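Local coordinates for cytochrome c-550-like protein (PDB 4LJI) that carries one covalently bound heme c, probably works as a low-potential electron-transfer cytochrome, and can partially replace cytochrome c-550, at residues L61-S65 with L66-K70; N49-G53 with G54-P58. All blocks are in the same frame, centred on the assembly; numbering follows the deposited sequence.

Interaction 1 (L61-S65 with L66-K70); sequences LVSLS and LKDLK. With HEC (heme c), chain C.
The amide of Leu-69 donates an almost straight bond to Ser-65 O (N to O 2.9 Å), the first helical bond of 66-70, as the chain passes directly from the loop 61-65 into that helix. Ser-65 is the N-cap: its OG sits between its own backbone N and carbonyl carbon (chi1 67°), and the short side chain thereby puts an acceptor within reach of Asp-68 N, at 3.2 Å, at the start of the helix. Asp-68 in turn reaches back over the loop. Its OD2 takes two bonds from Ser-63, from the backbone N at 3.0 Å on the anti side of the carboxylate and from OG at 2.7 Å from above the carboxylate plane. Ser-63 OG also accepts from Ser-65 N, an ST turn, and so ties the loop to the cap. Val-62, Leu-64 and Leu-69 line the heme pocket: Val-62 CG1 lies 3.3 Å from the propionate carbon CGA of the heme, Leu-64 CD2 lies against the pyrrole ring at C3A, and Leu-69 CD2 touches the propionate chain. Leu-66 and Leu-69 of helix 66-70 pack on Ala-125 of helix 111-127, while Trp-131 donates to Leu-64 O, joining the loop to the segment beyond that helix.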
loop_
_atom_site.group_PDB
_atom_site.type_symbol
_atom_site.label_atom_id
_atom_site.label_comp_id
_atom_site.label_asym_id
_atom_site.label_seq_id
_atom_site.Cartn_x
_atom_site.Cartn_y
_atom_site.Cartn_z
ATOM N N LEU A 61 -17.108 -3.122 4.629
ATOM C CA LEU A 61 -17.897 -3.993 5.516
ATOM C C LEU A 61 -17.033 -5.094 6.162
ATOM O O LEU A 61 -17.402 -5.687 7.181
ATOM C CB LEU A 61 -19.055 -4.623 4.712
ATOM C CG LEU A 61 -20.109 -5.626 5.206
ATOM C CD1 LEU A 61 -19.583 -7.062 5.176
ATOM C CD2 LEU A 61 -20.668 -5.263 6.588
ATOM N N VAL A 62 -15.875 -5.354 5.577
ATOM C CA VAL A 62 -14.936 -6.333 6.138
ATOM C C VAL A 62 -13.599 -5.639 6.488
ATOM O O VAL A 62 -12.580 -5.811 5.792
ATOM C CB VAL A 62 -14.732 -7.565 5.182
ATOM C CG1 VAL A 62 -13.777 -8.600 5.783
ATOM C CG2 VAL A 62 -16.082 -8.203 4.846
ATOM N N SER A 63 -13.612 -4.857 7.572
ATOM C CA SER A 63 -12.463 -4.048 7.967
ATOM C C SER A 63 -11.514 -4.822 8.887
ATOM O O SER A 63 -11.741 -6.015 9.154
ATOM C CB SER A 63 -12.928 -2.779 8.691
ATOM O OG SER A 63 -13.320 -3.072 10.011
ATOM N N LEU A 64 -10.471 -4.147 9.381
ATOM C CA LEU A 64 -9.557 -4.755 10.343
ATOM C C LEU A 64 -9.934 -4.408 11.775
ATOM O O LEU A 64 -9.125 -4.552 12.702
ATOM C CB LEU A 64 -8.079 -4.465 10.027
ATOM C CG LEU A 64 -7.643 -4.745 8.593
ATOM C CD1 LEU A 64 -6.130 -4.472 8.426
ATOM C CD2 LEU A 64 -8.039 -6.153 8.119
ATOM N N SER A 65 -11.178 -3.950 11.974
ATOM C CA SER A 65 -11.623 -3.666 13.335
ATOM C C SER A 65 -11.717 -4.963 14.117
ATOM O O SER A 65 -11.929 -6.027 13.498
ATOM C CB SER A 65 -12.980 -2.959 13.378
ATOM O OG SER A 65 -14.044 -3.786 12.910
ATOM N N LEU A 66 -11.586 -4.908 15.448
ATOM C CA LEU A 66 -11.673 -6.135 16.255
ATOM C C LEU A 66 -13.039 -6.791 16.093
ATOM O O LEU A 66 -13.147 -8.008 16.034
ATOM C CB LEU A 66 -11.381 -5.877 17.734
ATOM C CG LEU A 66 -11.201 -7.163 18.537
ATOM C CD1 LEU A 66 -10.053 -8.001 17.952
ATOM C CD2 LEU A 66 -11.002 -6.873 20.034
ATOM N N LYS A 67 -14.085 -5.967 16.002
ATOM C CA LYS A 67 -15.429 -6.475 15.740
ATOM C C LYS A 67 -15.495 -7.314 14.458
ATOM O O LYS A 67 -16.038 -8.431 14.451
ATOM C CB LYS A 67 -16.432 -5.298 15.632
ATOM C CG LYS A 67 -17.722 -5.694 14.940
ATOM C CD LYS A 67 -18.748 -4.552 14.841
ATOM C CE LYS A 67 -20.001 -5.083 14.156
ATOM N NZ LYS A 67 -21.065 -4.052 13.949
ATOM N N ASP A 68 -14.938 -6.793 13.368
ATOM C CA ASP A 68 -15.026 -7.458 12.076
ATOM C C ASP A 68 -14.143 -8.719 12.073
ATOM O O ASP A 68 -14.554 -9.776 11.606
ATOM C CB ASP A 68 -14.650 -6.492 10.954
ATOM C CG ASP A 68 -15.759 -5.466 10.669
ATOM O OD1 ASP A 68 -16.858 -5.558 11.278
ATOM O OD2 ASP A 68 -15.556 -4.586 9.799
ATOM N N LEU A 69 -12.964 -8.601 12.654
ATOM C CA LEU A 69 -12.096 -9.758 12.790
ATOM C C LEU A 69 -12.754 -10.873 13.577
ATOM O O LEU A 69 -12.717 -12.041 13.162
ATOM C CB LEU A 69 -10.768 -9.370 13.450
ATOM C CG LEU A 69 -9.875 -8.474 12.569
ATOM C CD1 LEU A 69 -8.713 -7.935 13.410
ATOM C CD2 LEU A 69 -9.381 -9.233 11.321
ATOM N N LYS A 70 -13.374 -10.534 14.707
ATOM C CA LYS A 70 -13.977 -11.574 15.542
ATOM C C LYS A 70 -15.220 -12.202 14.909
ATOM O O LYS A 70 -15.626 -13.303 15.310
ATOM C CB LYS A 70 -14.306 -11.052 16.937
ATOM C CG LYS A 70 -13.104 -10.682 17.760
ATOM C CD LYS A 70 -13.490 -10.396 19.212
ATOM C CE LYS A 70 -13.247 -11.604 20.133
ATOM N NZ LYS A 70 -11.815 -11.706 20.566
HETATM FE FE HEC C . -6.574 -7.466 3.095
HETATM C CHA HEC C . -9.645 -8.644 4.146
HETATM C CHB HEC C . -5.143 -8.468 6.068
HETATM C CHC HEC C . -3.386 -6.554 1.920
HETATM C CHD HEC C . -7.986 -6.025 0.403
HETATM N NA HEC C . -7.235 -8.316 4.782
HETATM C C1A HEC C . -8.541 -8.766 4.975
HETATM C C2A HEC C . -8.620 -9.358 6.296
HETATM C C3A HEC C . -7.365 -9.293 6.820
HETATM C C4A HEC C . -6.495 -8.700 5.896
HETATM C CMA HEC C . -6.944 -9.818 8.167
HETATM C CAA HEC C . -9.857 -9.935 6.987
HETATM C CBA HEC C . -10.664 -8.817 7.693
HETATM C CGA HEC C . -11.894 -9.305 8.419
HETATM O O1A HEC C . -12.167 -10.534 8.519
HETATM O O2A HEC C . -12.670 -8.450 8.957
HETATM N NB HEC C . -4.626 -7.480 3.843
HETATM C C1B HEC C . -4.295 -7.976 5.050
HETATM C C2B HEC C . -2.902 -7.845 5.226
HETATM C C3B HEC C . -2.358 -7.346 4.069
HETATM C C4B HEC C . -3.514 -7.092 3.194
HETATM C CMB HEC C . -2.135 -8.287 6.452
HETATM C CAB HEC C . -0.937 -7.037 3.775
HETATM C CBB HEC C . -0.162 -8.184 3.701
HETATM N NC HEC C . -5.817 -6.461 1.461
HETATM C C1C HEC C . -4.499 -6.227 1.171
HETATM C C2C HEC C . -4.465 -5.415 0.031
HETATM C C3C HEC C . -5.752 -5.260 -0.416
HETATM C C4C HEC C . -6.622 -5.934 0.485
HETATM C CMC HEC C . -3.201 -4.860 -0.610
HETATM C CAC HEC C . -6.148 -4.423 -1.593
HETATM C CBC HEC C . -5.717 -4.727 -2.838
HETATM N ND HEC C . -8.431 -7.357 2.435
HETATM C C1D HEC C . -8.780 -6.773 1.280
HETATM C C2D HEC C . -10.206 -6.980 1.033
HETATM C C3D HEC C . -10.684 -7.691 2.073
HETATM C C4D HEC C . -9.552 -7.911 2.961
HETATM C CMD HEC C . -10.991 -6.463 -0.157
HETATM C CAD HEC C . -12.098 -8.176 2.248
HETATM C CBD HEC C . -12.109 -9.660 1.823
HETATM C CGD HEC C . -13.341 -10.529 1.655
HETATM O O1D HEC C . -14.319 -10.497 2.450
HETATM O O2D HEC C . -13.355 -11.336 0.692
#

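Interaction 2 (N49-G53 with G54-P58); sequences NCHVG and GSTLP. With HEC (heme c), chain C.
His-51 CG stands anti to its carbonyl carbon (chi1 -71°), and Thr-56 holds OG1 in the corresponding position (chi1 -64°), which brings the two side chains side by side, pointing the same way toward the heme. Imidazole suits its place because its two nitrogens do different work. NE2 binds the heme iron at 2.1 Å, while ND1 donates to Ser-55 O at 2.9 Å, in the ring plane and on a lone pair of that carbonyl. This second-shell bond fixes the rotation of the ring and would tend to make the ligand more electron-rich. Thr-56 OG1 lies at the ring edge and is hydrogen-bonded to Val-62 O; its methyl CG2 rests on the porphyrin, 3.5 Å from C2D.

Cys-50 supplies the thioether, SG to heme CAC, and its CB lies over one face of the His-51 ring, offset toward the rim. The turn is held by backbone bonds, with one from the side chain of Ser-55. Cys-50 O accepts from Leu-57 N (2.8 Å), His-51 O from Gly-54 N, and Val-52 O from both the N and OG of Ser-55. Gly-54, at phi 84°, suits this tight bend because a CB would clash with Gly-53 O. Leu-57 sets CD1 near Asn-49 O, and Pro-58 CD packs on Cys-50 CB.

Cys-47, Cys-50 and His-51 form the CXXCH heme-attachment motif of c-type cytochromes; Cys-101 is the second axial ligand. Asn-49 OD1 accepts from Asn-49 N of the second subunit. Residues 54-58 lie in the loop that follows helix 48-51 and precedes helix 66-70.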
loop_
_atom_site.group_PDB
_atom_site.type_symbol
_atom_site.label_atom_id
_atom_site.label_comp_id
_atom_site.label_asym_id
_atom_site.label_seq_id
_atom_site.Cartn_x
_atom_site.Cartn_y
_atom_site.Cartn_z
ATOM N N ASN A 49 -2.140 0.274 1.172
ATOM C CA ASN A 49 -2.958 0.880 0.113
ATOM C C ASN A 49 -4.436 0.555 0.355
ATOM O O ASN A 49 -5.298 1.342 0.036
ATOM C CB ASN A 49 -2.637 0.328 -1.267
ATOM C CG ASN A 49 -1.192 0.516 -1.704
ATOM O OD1 ASN A 49 -0.873 0.090 -2.804
ATOM N ND2 ASN A 49 -0.332 1.125 -0.896
ATOM N N CYS A 50 -4.726 -0.644 0.900
ATOM C CA CYS A 50 -6.108 -1.057 1.088
ATOM C C CYS A 50 -6.599 -0.949 2.507
ATOM O O CYS A 50 -7.806 -0.923 2.758
ATOM C CB CYS A 50 -6.298 -2.502 0.567
ATOM S SG CYS A 50 -6.001 -2.596 -1.263
ATOM N N HIS A 51 -5.662 -0.931 3.449
ATOM C CA HIS A 51 -6.064 -1.121 4.858
ATOM C C HIS A 51 -5.575 0.004 5.722
ATOM O O HIS A 51 -5.492 -0.135 6.942
ATOM C CB HIS A 51 -5.540 -2.451 5.430
ATOM C CG HIS A 51 -6.216 -3.654 4.872
ATOM N ND1 HIS A 51 -7.562 -3.896 5.046
ATOM C CD2 HIS A 51 -5.724 -4.718 4.208
ATOM C CE1 HIS A 51 -7.865 -5.072 4.513
ATOM N NE2 HIS A 51 -6.770 -5.562 3.971
ATOM N N VAL A 52 -5.243 1.127 5.098
ATOM C CA VAL A 52 -4.894 2.336 5.864
ATOM C C VAL A 52 -5.836 2.602 7.050
ATOM O O VAL A 52 -7.058 2.556 6.922
ATOM C CB VAL A 52 -4.782 3.600 4.956
ATOM C CG1 VAL A 52 -6.151 4.055 4.420
ATOM C CG2 VAL A 52 -4.125 4.761 5.734
ATOM N N GLY A 53 -5.220 2.805 8.215
ATOM C CA GLY A 53 -5.931 2.996 9.475
ATOM C C GLY A 53 -6.880 1.907 9.917
ATOM O O GLY A 53 -7.794 2.165 10.720
ATOM N N GLY A 54 -6.677 0.688 9.418
ATOM C CA GLY A 54 -7.549 -0.414 9.781
ATOM C C GLY A 54 -8.826 -0.533 8.978
ATOM O O GLY A 54 -9.628 -1.437 9.208
ATOM N N SER A 55 -9.015 0.373 8.028
ATOM C CA SER A 55 -10.125 0.251 7.101
ATOM C C SER A 55 -9.896 -0.908 6.129
ATOM O O SER A 55 -8.845 -1.566 6.143
ATOM C CB SER A 55 -10.300 1.555 6.309
ATOM O OG SER A 55 -9.269 1.664 5.343
ATOM N N THR A 56 -10.893 -1.149 5.281
ATOM C CA THR A 56 -10.708 -1.960 4.088
ATOM C C THR A 56 -11.322 -1.199 2.924
ATOM O O THR A 56 -12.522 -1.235 2.746
ATOM C CB THR A 56 -11.348 -3.353 4.252
ATOM O OG1 THR A 56 -10.668 -4.058 5.303
ATOM C CG2 THR A 56 -11.194 -4.191 2.974
ATOM N N LEU A 57 -10.491 -0.534 2.144
ATOM C CA LEU A 57 -11.011 0.400 1.135
ATOM C C LEU A 57 -11.906 -0.280 0.077
ATOM O O LEU A 57 -12.979 0.250 -0.257
ATOM C CB LEU A 57 -9.865 1.201 0.517
ATOM C CG LEU A 57 -9.145 2.127 1.518
ATOM C CD1 LEU A 57 -8.217 3.095 0.790
ATOM C CD2 LEU A 57 -10.119 2.906 2.366
ATOM N N PRO A 58 -11.496 -1.455 -0.439
ATOM C CA PRO A 58 -12.359 -2.074 -1.458
ATOM C C PRO A 58 -13.579 -2.839 -0.936
ATOM O O PRO A 58 -14.452 -3.196 -1.728
ATOM C CB PRO A 58 -11.408 -3.025 -2.189
ATOM C CG PRO A 58 -10.058 -2.558 -1.858
ATOM C CD PRO A 58 -10.154 -2.061 -0.458
HETATM FE FE HEC C . -6.574 -7.466 3.095
HETATM C CHA HEC C . -9.645 -8.644 4.146
HETATM C CHB HEC C . -5.143 -8.468 6.068
HETATM C CHC HEC C . -3.386 -6.554 1.920
HETATM C CHD HEC C . -7.986 -6.025 0.403
HETATM N NA HEC C . -7.235 -8.316 4.782
HETATM C C1A HEC C . -8.541 -8.766 4.975
HETATM C C2A HEC C . -8.620 -9.358 6.296
HETATM C C3A HEC C . -7.365 -9.293 6.820
HETATM C C4A HEC C . -6.495 -8.700 5.896
HETATM C CMA HEC C . -6.944 -9.818 8.167
HETATM C CAA HEC C . -9.857 -9.935 6.987
HETATM C CBA HEC C . -10.664 -8.817 7.693
HETATM C CGA HEC C . -11.894 -9.305 8.419
HETATM O O1A HEC C . -12.167 -10.534 8.519
HETATM O O2A HEC C . -12.670 -8.450 8.957
HETATM N NB HEC C . -4.626 -7.480 3.843
HETATM C C1B HEC C . -4.295 -7.976 5.050
HETATM C C2B HEC C . -2.902 -7.845 5.226
HETATM C C3B HEC C . -2.358 -7.346 4.069
HETATM C C4B HEC C . -3.514 -7.092 3.194
HETATM C CMB HEC C . -2.135 -8.287 6.452
HETATM C CAB HEC C . -0.937 -7.037 3.775
HETATM C CBB HEC C . -0.162 -8.184 3.701
HETATM N NC HEC C . -5.817 -6.461 1.461
HETATM C C1C HEC C . -4.499 -6.227 1.171
HETATM C C2C HEC C . -4.465 -5.415 0.031
HETATM C C3C HEC C . -5.752 -5.260 -0.416
HETATM C C4C HEC C . -6.622 -5.934 0.485
HETATM C CMC HEC C . -3.201 -4.860 -0.610
HETATM C CAC HEC C . -6.148 -4.423 -1.593
HETATM C CBC HEC C . -5.717 -4.727 -2.838
HETATM N ND HEC C . -8.431 -7.357 2.435
HETATM C C1D HEC C . -8.780 -6.773 1.280
HETATM C C2D HEC C . -10.206 -6.980 1.033
HETATM C C3D HEC C . -10.684 -7.691 2.073
HETATM C C4D HEC C . -9.552 -7.911 2.961
HETATM C CMD HEC C . -10.991 -6.463 -0.157
HETATM C CAD HEC C . -12.098 -8.176 2.248
HETATM C CBD HEC C . -12.109 -9.660 1.823
HETATM C CGD HEC C . -13.341 -10.529 1.655
HETATM O O1D HEC C . -14.319 -10.497 2.450
HETATM O O2D HEC C . -13.355 -11.336 0.692
#

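How the interactions relate
Interactions 2 and 1 follow in series along the chain, their centres 11 Å apart, and both touch the same heme c. Residues 49-58 anchor it through the thioether and the axial histidine, whereas Val-62, Ser-63, Leu-64, Asp-68 and Leu-69 of interaction 1 line its pocket, with Ser-63 O 2.6 Å from the propionate O2A; Arg-76 NH1 is hydrogen-bonded to the heme. Two hydrogen bonds join the contacts directly: the one between Thr-56 OG1 and Val-62 O, 2.6 Å long, and a probable one from Leu-64 N to Gly-54 O at 2.8 Å. Leu-64 also packs against His-51, their side chains about 4 Å apart at the nearest atoms, linking the loop 61-65 to the iron ligand.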